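Local coordinates for protein minor pilin subunit PapF (Escherichia coli, PDB 2W07) that serves as a minor pilin subunit of fimbriae, the surface filaments that enable the bacterium to colonise the epithelium of specific host organs, at residues P14-N19 against S47-Y52; L74-T79 against G135-T140; I78-I83 against F125-G130. The protein carries 1 engineered substitution. All coordinates share one frame; numbering follows the deposited sequence.

Contact 1: P14-N19 against S47-Y52; sequences PCTINN and SISCPY
The flat groups joining Thr-16 to Ser-49 are their own peptide units, which exchange two backbone hydrogen bonds as a hydrogen-bonded antiparallel pair. Ser-49 N donates to Thr-16 O over 3.1 Å, and the return bond runs from Thr-16 N to Ser-49 O at 2.9 Å. Thr-16 CG2 also crowds Ser-49 O: with OG1 swung away from the backbone nitrogen (chi1 161°), the methyl is left between N and the carbonyl carbon and faces the other strand. It touches Ser-49 CB at 3.4 Å, a tight approach.

The opposite face of the pairing is apolar. Ile-17 and Ile-48 lie side by side and point the same way, their CD1 methyls 3.4 Å apart, and Ile-48 CG2 rests on Cys-15 CB. Ile-17 also packs on an apolar side chain of a chain of another protein. At one end the ladder is extended by Asn-18 N, which donates to Ser-47 O over 2.7 Å. A water beside it donates to Thr-16 O and accepts from Asn-19 N, with a weak link to Ser-47 OG, so Thr-16 O has two donors.

At the other end the pairing turns covalent. Cys-15 SG and Cys-50 SG are 2.0 Å apart, and the torsion about the S-S bond is 95°, close to the relaxed right angle of a disulfide. Beyond it, Pro-51 CG approaches Pro-14 O only loosely, while Cys-15 N is hydrogen-bonded to the hydroxyl of Tyr-147.

Such an antiparallel ladder, sealed just past its last pair, is characteristic of the immunoglobulin-like pilin fold, where a disulfide ties the edge strand 16-17 to its sheet neighbour 42-49.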
# COMPACT_ATOMS: atom_id res chain seq x y z
N PRO B 14 -1.18 10.17 1.81
CA PRO B 14 -0.95 9.22 0.72
C PRO B 14 -1.44 9.83 -0.58
O PRO B 14 -2.14 10.84 -0.59
CB PRO B 14 -1.76 8.00 1.15
CG PRO B 14 -2.88 8.60 1.91
CD PRO B 14 -2.21 9.66 2.73
N CYS B 15 -1.08 9.21 -1.69
CA CYS B 15 -1.47 9.71 -3.00
C CYS B 15 -2.97 9.61 -3.25
O CYS B 15 -3.66 8.75 -2.71
CB CYS B 15 -0.71 8.95 -4.07
SG CYS B 15 1.02 8.64 -3.59
N THR B 16 -3.47 10.53 -4.07
CA THR B 16 -4.88 10.57 -4.44
C THR B 16 -5.00 9.74 -5.71
O THR B 16 -4.17 9.85 -6.61
CB THR B 16 -5.34 12.04 -4.69
OG1 THR B 16 -6.55 12.05 -5.45
CG2 THR B 16 -4.26 12.81 -5.42
N ILE B 17 -6.02 8.89 -5.78
CA ILE B 17 -6.22 8.02 -6.93
C ILE B 17 -7.30 8.52 -7.87
O ILE B 17 -8.48 8.61 -7.50
CB ILE B 17 -6.54 6.59 -6.47
CG1 ILE B 17 -5.47 6.13 -5.46
CG2 ILE B 17 -6.58 5.65 -7.66
CD1 ILE B 17 -4.04 6.24 -5.98
N ASN B 18 -6.87 8.80 -9.10
CA ASN B 18 -7.71 9.34 -10.17
C ASN B 18 -8.75 10.34 -9.64
O ASN B 18 -9.95 10.19 -9.81
CB ASN B 18 -8.34 8.21 -11.01
CG ASN B 18 -9.65 7.73 -10.47
OD1 ASN B 18 -9.78 7.43 -9.29
ND2 ASN B 18 -10.65 7.65 -11.35
N ASN B 19 -8.22 11.36 -8.97
CA ASN B 19 -9.00 12.45 -8.40
C ASN B 19 -10.19 12.05 -7.54
O ASN B 19 -11.28 12.60 -7.69
CB ASN B 19 -9.45 13.40 -9.51
CG ASN B 19 -8.29 13.93 -10.32
OD1 ASN B 19 -7.42 14.64 -9.80
ND2 ASN B 19 -8.26 13.59 -11.61
N SER B 47 -4.94 7.58 -12.69
CA SER B 47 -3.86 8.46 -12.27
C SER B 47 -3.53 8.39 -10.78
O SER B 47 -4.41 8.20 -9.93
CB SER B 47 -4.19 9.90 -12.65
OG SER B 47 -5.43 10.30 -12.09
N ILE B 48 -2.25 8.55 -10.48
CA ILE B 48 -1.73 8.52 -9.11
C ILE B 48 -0.99 9.83 -8.84
O ILE B 48 0.13 10.02 -9.32
CB ILE B 48 -0.73 7.36 -8.91
CG1 ILE B 48 -1.25 6.07 -9.55
CG2 ILE B 48 -0.48 7.15 -7.42
CD1 ILE B 48 -2.51 5.53 -8.92
N SER B 49 -1.60 10.72 -8.06
CA SER B 49 -0.98 12.01 -7.72
C SER B 49 -0.47 11.98 -6.28
O SER B 49 -1.26 11.89 -5.34
CB SER B 49 -2.01 13.14 -7.88
OG SER B 49 -1.53 14.35 -7.32
N CYS B 50 0.84 12.05 -6.11
CA CYS B 50 1.44 12.01 -4.78
C CYS B 50 1.97 13.35 -4.28
O CYS B 50 2.22 14.26 -5.07
CB CYS B 50 2.58 10.99 -4.75
SG CYS B 50 2.11 9.29 -5.18
N PRO B 51 2.16 13.47 -2.95
CA PRO B 51 2.66 14.66 -2.25
C PRO B 51 4.17 14.89 -2.39
O PRO B 51 4.63 16.04 -2.41
CB PRO B 51 2.28 14.39 -0.79
CG PRO B 51 1.13 13.43 -0.89
CD PRO B 51 1.60 12.51 -1.99
N TYR B 52 4.93 13.80 -2.48
CA TYR B 52 6.38 13.89 -2.60
C TYR B 52 6.85 13.47 -3.99
O TYR B 52 6.62 12.34 -4.41
CB TYR B 52 7.05 13.01 -1.53
O HOH W 1 -5.40 11.27 -8.89

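Contact 2: L74-T79 against G135-T140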
# COMPACT_ATOMS: atom_id res chain seq x y z
N LEU B 74 -10.98 -13.07 -12.46
CA LEU B 74 -11.95 -12.83 -11.40
C LEU B 74 -13.26 -13.50 -11.78
O LEU B 74 -13.65 -13.52 -12.94
CB LEU B 74 -12.21 -11.33 -11.25
CG LEU B 74 -11.06 -10.43 -10.81
CD1 LEU B 74 -11.46 -8.97 -10.99
CD2 LEU B 74 -10.72 -10.73 -9.36
N ALA B 75 -13.94 -14.07 -10.79
CA ALA B 75 -15.22 -14.70 -11.04
C ALA B 75 -16.23 -13.57 -11.09
O ALA B 75 -15.96 -12.46 -10.63
CB ALA B 75 -15.56 -15.67 -9.90
N THR B 76 -17.39 -13.83 -11.68
CA THR B 76 -18.43 -12.82 -11.77
C THR B 76 -19.69 -13.41 -11.15
O THR B 76 -19.62 -14.43 -10.47
CB THR B 76 -18.73 -12.44 -13.23
OG1 THR B 76 -19.34 -13.56 -13.89
CG2 THR B 76 -17.44 -12.06 -13.95
N ASN B 77 -20.84 -12.77 -11.38
CA ASN B 77 -22.09 -13.28 -10.84
C ASN B 77 -22.74 -14.21 -11.86
O ASN B 77 -23.96 -14.37 -11.90
CB ASN B 77 -23.04 -12.12 -10.48
CG ASN B 77 -23.41 -11.28 -11.69
OD1 ASN B 77 -22.55 -10.82 -12.44
ND2 ASN B 77 -24.71 -11.05 -11.86
N ILE B 78 -21.89 -14.80 -12.70
CA ILE B 78 -22.32 -15.74 -13.73
C ILE B 78 -21.36 -16.92 -13.71
O ILE B 78 -20.16 -16.76 -13.87
CB ILE B 78 -22.28 -15.10 -15.13
CG1 ILE B 78 -23.29 -13.96 -15.22
CG2 ILE B 78 -22.59 -16.16 -16.19
CD1 ILE B 78 -23.43 -13.37 -16.62
N THR B 79 -21.91 -18.12 -13.49
CA THR B 79 -21.08 -19.32 -13.44
C THR B 79 -20.35 -19.50 -14.77
O THR B 79 -20.91 -19.23 -15.83
CB THR B 79 -21.94 -20.57 -13.18
OG1 THR B 79 -23.03 -20.24 -12.30
CG2 THR B 79 -21.10 -21.67 -12.53
N GLY B 135 -27.55 -12.70 -18.44
CA GLY B 135 -27.27 -11.85 -19.58
C GLY B 135 -26.49 -10.64 -19.12
O GLY B 135 -25.82 -9.97 -19.91
N ASP B 136 -26.60 -10.35 -17.82
CA ASP B 136 -25.90 -9.24 -17.20
C ASP B 136 -24.90 -9.80 -16.20
O ASP B 136 -25.13 -10.87 -15.63
CB ASP B 136 -26.89 -8.33 -16.45
CG ASP B 136 -27.68 -7.44 -17.38
OD1 ASP B 136 -27.06 -6.65 -18.12
OD2 ASP B 136 -28.93 -7.52 -17.36
N PHE B 137 -23.80 -9.09 -16.00
CA PHE B 137 -22.78 -9.54 -15.06
C PHE B 137 -22.10 -8.36 -14.39
O PHE B 137 -22.05 -7.26 -14.94
CB PHE B 137 -21.72 -10.39 -15.78
CG PHE B 137 -20.71 -9.58 -16.55
CD1 PHE B 137 -19.65 -8.96 -15.89
CD2 PHE B 137 -20.83 -9.40 -17.92
CE1 PHE B 137 -18.72 -8.18 -16.58
CE2 PHE B 137 -19.91 -8.63 -18.63
CZ PHE B 137 -18.86 -8.02 -17.95
N ARG B 138 -21.58 -8.61 -13.20
CA ARG B 138 -20.87 -7.60 -12.44
C ARG B 138 -19.95 -8.30 -11.44
O ARG B 138 -20.28 -9.37 -10.93
CB ARG B 138 -21.85 -6.67 -11.71
CG ARG B 138 -23.10 -7.34 -11.16
CD ARG B 138 -24.11 -6.31 -10.67
NE ARG B 138 -24.35 -5.28 -11.68
CZ ARG B 138 -25.25 -4.30 -11.56
NH1 ARG B 138 -26.00 -4.21 -10.47
NH2 ARG B 138 -25.40 -3.41 -12.53
N THR B 139 -18.80 -7.69 -11.19
CA THR B 139 -17.84 -8.26 -10.26
C THR B 139 -17.05 -7.14 -9.62
O THR B 139 -17.10 -5.99 -10.08
CB THR B 139 -16.89 -9.23 -11.00
OG1 THR B 139 -15.92 -9.74 -10.07
CG2 THR B 139 -16.19 -8.52 -12.14
N THR B 140 -16.34 -7.46 -8.54
CA THR B 140 -15.55 -6.46 -7.83
C THR B 140 -14.18 -6.99 -7.44
O THR B 140 -14.03 -8.13 -7.01
CB THR B 140 -16.26 -6.00 -6.54
OG1 THR B 140 -17.67 -5.87 -6.78
CG2 THR B 140 -15.72 -4.65 -6.11
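Ala-75 and Thr-139 are joined directly by a hydroxyl-to-carbonyl bond. Thr-139 OG1 donates to Ala-75 O over 2.8 Å, with a C=O...donor angle of 164°, so the hydroxyl sits nearly along the C=O axis. The side-chain torsion explains this reach: OG1 stands opposite the backbone nitrogen (chi1 178°), which presents it to the partner strand.

The second direct link uses a side chain in place of a backbone acceptor. Asn-77 OD1 receives Arg-138 N, the donor tilted 35° out of the amide carbonyl plane. The modelled separation of OD1 and Arg-138 N, 2.5 Å, is short, and its exact value is doubtful. In the reverse direction Asn-77 N has a weak bond to Arg-138 O, at 3.5 Å.

Apolar atoms fill in around these bonds. Ile-78 CD1 meets Phe-137 CB at 3.5 Å, and the Thr-76 methyl CG2 comes within 4.1 Å of Thr-139 CB. The next shell sets the shape of segment 74-79. Thr-76 OG1 accepts from Ile-78 N at 3.1 Å, closing an ST turn, and is also hydrogen-bonded to Phe-81 O. The Phe-137 ring points away from this segment and meets the rings of Phe-81 and Phe-27.

Arg-138, Thr-139 and Thr-140 also pair in a parallel ladder with a strand of a chain of another protein, consistent with the donor-strand complementation by which pilus chaperones complete a pilin. Phe-137 N is hydrogen-bonded to a polar side chain of that chain.

Chemically, the segments are not zipped by a regular backbone ladder: their one backbone-to-backbone bond is weak, the Thr-139 hydroxyl supplies a well-aligned bond to Ala-75 O, and Asn-77 OD1 is the modelled acceptor for Arg-138 N, at uncertain length.

Contact 3: I78-I83 against F125-G130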
# COMPACT_ATOMS: atom_id res chain seq x y z
N ILE B 78 -21.89 -14.80 -12.70
CA ILE B 78 -22.32 -15.74 -13.73
C ILE B 78 -21.36 -16.92 -13.71
O ILE B 78 -20.16 -16.76 -13.87
CB ILE B 78 -22.28 -15.10 -15.13
CG1 ILE B 78 -23.29 -13.96 -15.22
CG2 ILE B 78 -22.59 -16.16 -16.19
CD1 ILE B 78 -23.43 -13.37 -16.62
N THR B 79 -21.91 -18.12 -13.49
CA THR B 79 -21.08 -19.32 -13.44
C THR B 79 -20.35 -19.50 -14.77
O THR B 79 -20.91 -19.23 -15.83
CB THR B 79 -21.94 -20.57 -13.18
OG1 THR B 79 -23.03 -20.24 -12.30
CG2 THR B 79 -21.10 -21.67 -12.53
N HIS B 80 -19.10 -19.95 -14.70
CA HIS B 80 -18.28 -20.18 -15.89
C HIS B 80 -17.92 -18.91 -16.67
O HIS B 80 -17.40 -18.99 -17.78
CB HIS B 80 -18.96 -21.18 -16.83
CG HIS B 80 -19.03 -22.57 -16.27
ND1 HIS B 80 -17.92 -23.27 -15.88
CD2 HIS B 80 -20.09 -23.37 -16.03
CE1 HIS B 80 -18.28 -24.45 -15.42
NE2 HIS B 80 -19.60 -24.54 -15.50
N PHE B 81 -18.20 -17.75 -16.09
CA PHE B 81 -17.89 -16.49 -16.75
C PHE B 81 -17.07 -15.59 -15.82
O PHE B 81 -17.45 -15.35 -14.68
CB PHE B 81 -19.17 -15.78 -17.15
CG PHE B 81 -18.94 -14.48 -17.85
CD1 PHE B 81 -18.58 -14.45 -19.19
CD2 PHE B 81 -19.03 -13.27 -17.16
CE1 PHE B 81 -18.32 -13.25 -19.84
CE2 PHE B 81 -18.77 -12.07 -17.80
CZ PHE B 81 -18.42 -12.06 -19.14
N GLY B 82 -15.95 -15.09 -16.32
CA GLY B 82 -15.12 -14.23 -15.49
C GLY B 82 -14.45 -13.11 -16.26
O GLY B 82 -14.61 -12.98 -17.48
N ILE B 83 -13.68 -12.30 -15.54
CA ILE B 83 -12.96 -11.19 -16.14
C ILE B 83 -11.47 -11.41 -15.91
O ILE B 83 -11.03 -11.47 -14.77
CB ILE B 83 -13.37 -9.84 -15.51
CG1 ILE B 83 -14.88 -9.63 -15.65
CG2 ILE B 83 -12.61 -8.70 -16.18
CD1 ILE B 83 -15.37 -9.53 -17.08
N PHE B 125 -13.93 -13.57 -20.04
CA PHE B 125 -13.42 -14.92 -20.20
C PHE B 125 -14.40 -16.00 -19.73
O PHE B 125 -14.84 -15.98 -18.58
CB PHE B 125 -12.11 -15.06 -19.42
CG PHE B 125 -11.52 -16.44 -19.44
CD1 PHE B 125 -10.92 -16.94 -20.59
CD2 PHE B 125 -11.56 -17.24 -18.30
CE1 PHE B 125 -10.37 -18.22 -20.60
CE2 PHE B 125 -11.01 -18.52 -18.31
CZ PHE B 125 -10.42 -19.01 -19.46
N ARG B 126 -14.75 -16.93 -20.61
CA ARG B 126 -15.65 -18.00 -20.20
C ARG B 126 -14.89 -19.32 -20.28
O ARG B 126 -14.37 -19.70 -21.33
CB ARG B 126 -16.93 -18.02 -21.05
CG ARG B 126 -16.77 -18.00 -22.54
CD ARG B 126 -18.15 -17.79 -23.19
NE ARG B 126 -18.08 -17.78 -24.65
CZ ARG B 126 -18.17 -18.87 -25.42
NH1 ARG B 126 -18.33 -20.06 -24.86
NH2 ARG B 126 -18.07 -18.76 -26.73
N ASN B 127 -14.80 -19.99 -19.14
CA ASN B 127 -14.07 -21.24 -19.01
C ASN B 127 -14.92 -22.48 -19.26
O ASN B 127 -14.55 -23.58 -18.84
CB ASN B 127 -13.47 -21.34 -17.61
CG ASN B 127 -14.54 -21.47 -16.54
OD1 ASN B 127 -15.71 -21.18 -16.78
ND2 ASN B 127 -14.14 -21.91 -15.35
N GLY B 128 -16.05 -22.30 -19.94
CA GLY B 128 -16.89 -23.44 -20.23
C GLY B 128 -17.80 -23.22 -21.43
O GLY B 128 -18.19 -22.09 -21.73
N SER B 129 -18.10 -24.30 -22.14
CA SER B 129 -18.99 -24.23 -23.28
C SER B 129 -20.39 -24.40 -22.70
O SER B 129 -20.54 -24.67 -21.51
CB SER B 129 -18.69 -25.35 -24.28
OG SER B 129 -18.79 -26.62 -23.67
N GLY B 130 -21.42 -24.24 -23.53
CA GLY B 130 -22.77 -24.41 -23.02
C GLY B 130 -23.43 -23.11 -22.60
O GLY B 130 -22.86 -22.03 -22.73
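An antiparallel beta ladder frays at this end, its last pairs being Gly-82 with Phe-125, hydrogen-bonded, and Phe-81 with Arg-126, non-hydrogen-bonded. Gly-82 N donates to Phe-125 O over 2.7 Å, and Phe-125 N returns a bond to Gly-82 O, also 2.7 Å. Phe-81 CA adds a longer CA-H...O contact to Phe-125 O.

One step on, His-80 O takes two approaches: a hydrogen bond from Asn-127 N at 3.1 Å, and a CA-H...O contact from Arg-126 CA at the same length. Here strands 81-87 and 116-126, neighbours in the pilin sheet, part company. Segment 78-83 enters its strand through a type II beta turn from Ile-78 to Phe-81, closed by Phe-81 N donating to Ile-78 O over 3.1 Å. His-80, third in that turn, adopts the positive phi such a position requires, 66°.

The His-80 and Asn-127 side chains cross at about a right angle, with the ring and amide planes 52° apart and Asn-127 CG at the ring's edge. On the sheet face that Phe-81 and Arg-126 share, Arg-126 CB lies loosely at the edge of the Phe-81 ring, 4.4 Å from CD1. The extended arginine chain then carries NE away to a salt bridge with Glu-33, while the Phe-81 ring meets His-34.

Overall arrangement
Contacts 2 and 3 are neighbours, their centres 9 Å apart, and both include Ile-78 and Thr-79. Thr-76 OG1 and Phe-81 O, 2.7 Å apart, join the two ends of the connection between strands 73-75 and 81-87, while Phe-137 CD2 against Phe-81 CE2 at 3.4 Å brings segment 135-140 onto the start of strand 81-87. Contact 1 lies on the opposite side of the chain's centre, about 30 Å from contact 2 and 35 Å from contact 3, centre to centre. All three reach one antiparallel sheet: contact 1 fastens its 16-17 edge, contact 3 joins inner strands, and contact 2 links the 73-75 edge to strand 138-147, which a second protein chain extends.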